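26S proteasome regulatory subunit rpn10 (Schizosaccharomyces pombe, PDB 2X5N) protects polyubiquitin chains from disassembly by deubiquitinating enzymes as part of the 26S proteasome's regulatory complex, and so promotes protein degradation. Local coordinates at residues Ala27-Gln38 and Leu177-Gln188. Sequence-based numbering, arbitrary orientation. Where two conformers were deposited one is given.
Sequences AQKDTVHMIFNQ and LSDLVNQSPIGQ
M34 and T31 on helix 24-42 pack against V181 and S178 of the short last helix of the domain, 177-182, two helices lying side by side on one face of the von Willebrand factor A domain, a Rossmann-like alpha/beta fold. Over these segments their axes approach to 8.4 Å at a crossing angle of -38°. The backbones come nearest at T31 and S178, whose CA atoms lie 4.2 Å apart. Here T31 OG1 rests 3.2 Å from S178 CA, while its hydroxyl donates to A27 O one turn back, which fixes the rotation of the side chain and presents CG2 to V181 CB.

M34 can be followed outward atom by atom. CB points toward 177-188, and CG, anti to the backbone N (chi1 178°), is set beside the N182 side chain. SD sits 3.6 Å from N182 OD1 and 3.9 Å from Q188 CG, where the M34 and Q188 side chains slide past each other in opposite directions. Bends at chi2 and chi3 carry CE onto V181 CG1, at 3.6 Å. N182 OD1 also accepts from Q188 N, a nearly straight bond (167°) that ties the end of the helix to the segment following the S184-G187 turn. Deeper, I35 CD1 meets I186 CD1, and V181 and I186 reach down to I141 of strand 136-143.

With an alanine at T31, OG1 and CG2 are gone; this would probably open a gap beside S178 CA and V181 CB and leave A27 O to its water and a weak backbone N-H. The polar links between the two segments run through water: one bridges D30 OD2 and S178 OG, another joins Q38 OE1 to I186 O of the turn, and a third donates to A27 O while accepting from S178 N, 2.9 Å from each of these two atoms.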
# COMPACT_ATOMS: atom_id res chain seq x y z
N ALA A 27 -3.21 2.14 -13.13
CA ALA A 27 -1.77 2.19 -12.92
C ALA A 27 -1.33 1.51 -11.65
O ALA A 27 -0.37 0.75 -11.56
CB ALA A 27 -1.18 3.55 -13.12
N GLN A 28 -2.09 1.84 -10.62
CA GLN A 28 -1.90 1.28 -9.31
C GLN A 28 -2.17 -0.22 -9.37
O GLN A 28 -1.42 -1.02 -8.80
CB GLN A 28 -2.86 2.01 -8.32
CG GLN A 28 -3.24 1.23 -7.12
CD GLN A 28 -4.29 1.96 -6.35
OE1 GLN A 28 -4.02 2.54 -5.32
NE2 GLN A 28 -5.51 1.98 -6.89
N LYS A 29 -3.27 -0.60 -10.00
CA LYS A 29 -3.66 -2.03 -10.06
C LYS A 29 -2.55 -2.95 -10.62
O LYS A 29 -2.30 -4.03 -10.08
CB LYS A 29 -4.96 -2.20 -10.86
CG LYS A 29 -5.62 -3.54 -10.71
CD LYS A 29 -6.87 -3.61 -11.56
CE LYS A 29 -7.58 -4.94 -11.44
NZ LYS A 29 -8.61 -5.09 -12.50
N ASP A 30 -1.86 -2.49 -11.66
CA ASP A 30 -0.73 -3.24 -12.21
C ASP A 30 0.46 -3.29 -11.21
O ASP A 30 1.17 -4.28 -11.10
CB ASP A 30 -0.23 -2.63 -13.53
CG ASP A 30 -1.16 -2.91 -14.71
OD1 ASP A 30 -2.25 -3.49 -14.52
OD2 ASP A 30 -0.80 -2.55 -15.86
N THR A 31 0.67 -2.21 -10.47
CA THR A 31 1.73 -2.14 -9.46
C THR A 31 1.47 -3.10 -8.28
O THR A 31 2.40 -3.69 -7.72
CB THR A 31 1.87 -0.70 -8.97
OG1 THR A 31 2.02 0.14 -10.11
CG2 THR A 31 3.06 -0.56 -8.08
N VAL A 32 0.21 -3.28 -7.92
CA VAL A 32 -0.16 -4.22 -6.86
C VAL A 32 0.36 -5.63 -7.19
O VAL A 32 0.90 -6.33 -6.32
CB VAL A 32 -1.69 -4.24 -6.66
CG1 VAL A 32 -2.12 -5.39 -5.73
CG2 VAL A 32 -2.17 -2.91 -6.09
N HIS A 33 0.23 -6.04 -8.44
CA HIS A 33 0.63 -7.39 -8.82
C HIS A 33 2.14 -7.54 -8.63
O HIS A 33 2.63 -8.57 -8.17
CB HIS A 33 0.21 -7.69 -10.27
CG HIS A 33 0.15 -9.15 -10.60
ND1 HIS A 33 -0.43 -9.65 -11.74
CD2 HIS A 33 0.57 -10.24 -9.93
CE1 HIS A 33 -0.34 -10.98 -11.75
NE2 HIS A 33 0.28 -11.37 -10.64
N MET A 34 2.88 -6.49 -8.96
CA MET A 34 4.33 -6.51 -8.80
C MET A 34 4.75 -6.63 -7.33
O MET A 34 5.62 -7.42 -7.01
CB MET A 34 4.94 -5.27 -9.49
CG MET A 34 6.44 -5.11 -9.38
SD MET A 34 7.04 -4.44 -7.81
CE MET A 34 6.31 -2.81 -7.83
N ILE A 35 4.12 -5.85 -6.46
CA ILE A 35 4.40 -5.89 -5.03
C ILE A 35 4.07 -7.28 -4.47
O ILE A 35 4.84 -7.88 -3.72
CB ILE A 35 3.56 -4.82 -4.28
CG1 ILE A 35 3.96 -3.41 -4.69
CG2 ILE A 35 3.74 -4.97 -2.77
CD1 ILE A 35 5.39 -3.05 -4.38
N PHE A 36 2.88 -7.78 -4.81
CA PHE A 36 2.45 -9.13 -4.48
C PHE A 36 3.47 -10.19 -4.78
O PHE A 36 3.86 -11.01 -3.95
CB PHE A 36 1.06 -9.42 -5.03
CG PHE A 36 0.47 -10.72 -4.60
CD1 PHE A 36 -0.48 -10.75 -3.58
CD2 PHE A 36 0.81 -11.91 -5.22
CE1 PHE A 36 -1.09 -11.94 -3.21
CE2 PHE A 36 0.20 -13.11 -4.83
CZ PHE A 36 -0.74 -13.11 -3.84
N ASN A 37 3.93 -10.15 -6.03
CA ASN A 37 4.92 -11.12 -6.48
C ASN A 37 6.25 -10.94 -5.78
O ASN A 37 6.89 -11.92 -5.45
CB ASN A 37 5.10 -11.05 -8.01
CG ASN A 37 3.93 -11.69 -8.75
OD1 ASN A 37 3.04 -12.30 -8.14
ND2 ASN A 37 3.93 -11.52 -10.06
N GLN A 38 6.65 -9.71 -5.48
CA GLN A 38 7.86 -9.50 -4.69
C GLN A 38 7.75 -10.26 -3.36
O GLN A 38 8.66 -11.00 -2.96
CB GLN A 38 8.10 -8.00 -4.47
CG GLN A 38 9.41 -7.63 -3.75
CD GLN A 38 9.31 -7.67 -2.23
OE1 GLN A 38 8.53 -6.94 -1.62
NE2 GLN A 38 10.11 -8.54 -1.60
N LEU A 177 3.62 3.32 -14.11
CA LEU A 177 3.86 3.36 -12.68
C LEU A 177 4.47 2.07 -12.16
O LEU A 177 5.38 2.09 -11.34
CB LEU A 177 2.54 3.65 -11.96
CG LEU A 177 2.60 3.75 -10.42
CD1 LEU A 177 3.53 4.88 -9.97
CD2 LEU A 177 1.22 3.92 -9.85
N SER A 178 3.97 0.94 -12.65
CA SER A 178 4.47 -0.34 -12.16
C SER A 178 5.96 -0.49 -12.44
O SER A 178 6.70 -0.97 -11.60
CB SER A 178 3.67 -1.50 -12.77
OG SER A 178 3.74 -1.48 -14.19
N ASP A 179 6.40 -0.07 -13.62
CA ASP A 179 7.81 -0.14 -13.97
C ASP A 179 8.62 0.77 -13.06
O ASP A 179 9.67 0.40 -12.57
CB ASP A 179 8.03 0.24 -15.43
CG ASP A 179 7.44 -0.78 -16.40
OD1 ASP A 179 7.43 -1.98 -16.05
OD2 ASP A 179 6.98 -0.40 -17.48
N LEU A 180 8.14 1.99 -12.87
CA LEU A 180 8.85 2.95 -12.03
C LEU A 180 8.95 2.48 -10.58
O LEU A 180 10.01 2.58 -9.97
CB LEU A 180 8.17 4.31 -12.12
CG LEU A 180 8.31 4.95 -13.51
CD1 LEU A 180 7.33 6.09 -13.68
CD2 LEU A 180 9.75 5.43 -13.72
N VAL A 181 7.87 1.95 -10.02
CA VAL A 181 7.93 1.41 -8.67
C VAL A 181 8.81 0.15 -8.62
O VAL A 181 9.50 -0.11 -7.63
CB VAL A 181 6.53 1.16 -8.09
CG1 VAL A 181 6.63 0.61 -6.69
CG2 VAL A 181 5.70 2.45 -8.09
N ASN A 182 8.78 -0.65 -9.67
CA ASN A 182 9.64 -1.82 -9.71
C ASN A 182 11.12 -1.40 -9.66
O ASN A 182 11.95 -2.16 -9.17
CB ASN A 182 9.35 -2.67 -10.95
CG ASN A 182 10.00 -4.05 -10.87
OD1 ASN A 182 9.98 -4.69 -9.85
ND2 ASN A 182 10.56 -4.49 -11.98
N GLN A 183 11.42 -0.19 -10.13
CA GLN A 183 12.78 0.36 -10.17
C GLN A 183 13.15 1.10 -8.88
O GLN A 183 14.24 1.68 -8.77
CB GLN A 183 12.89 1.35 -11.35
CG GLN A 183 12.78 0.69 -12.75
CD GLN A 183 12.39 1.67 -13.87
OE1 GLN A 183 12.65 2.87 -13.80
NE2 GLN A 183 11.76 1.14 -14.92
N SER A 184 12.22 1.11 -7.93
CA SER A 184 12.42 1.78 -6.64
C SER A 184 12.93 0.81 -5.60
O SER A 184 13.00 -0.39 -5.86
CB SER A 184 11.10 2.39 -6.15
OG SER A 184 10.24 1.42 -5.53
N PRO A 185 13.22 1.30 -4.39
CA PRO A 185 13.61 0.40 -3.31
C PRO A 185 12.70 -0.75 -2.95
O PRO A 185 13.12 -1.74 -2.36
CB PRO A 185 14.02 1.32 -2.14
CG PRO A 185 14.29 2.63 -2.77
CD PRO A 185 13.34 2.71 -3.97
N ILE A 186 11.42 -0.56 -3.24
CA ILE A 186 10.44 -1.59 -2.92
C ILE A 186 10.12 -2.50 -4.09
O ILE A 186 9.25 -3.35 -3.98
CB ILE A 186 9.15 -0.99 -2.30
CG1 ILE A 186 8.32 -0.22 -3.32
CG2 ILE A 186 9.52 -0.09 -1.13
CD1 ILE A 186 6.99 0.31 -2.77
N GLY A 187 10.84 -2.35 -5.19
CA GLY A 187 10.61 -3.19 -6.34
C GLY A 187 11.18 -4.60 -6.20
O GLY A 187 11.74 -4.98 -5.18
N GLN A 188 11.03 -5.39 -7.25
CA GLN A 188 11.39 -6.79 -7.18
C GLN A 188 12.89 -7.04 -7.15
O GLN A 188 13.34 -7.98 -6.51
CB GLN A 188 10.77 -7.55 -8.34
CG GLN A 188 9.26 -7.59 -8.27
CD GLN A 188 8.64 -8.26 -9.47
OE1 GLN A 188 8.40 -7.63 -10.50
NE2 GLN A 188 8.38 -9.56 -9.35
O HOH W 1 1.39 0.73 -13.86
O HOH W 2 1.64 -1.47 -16.22
O HOH W 3 7.48 -4.47 -2.19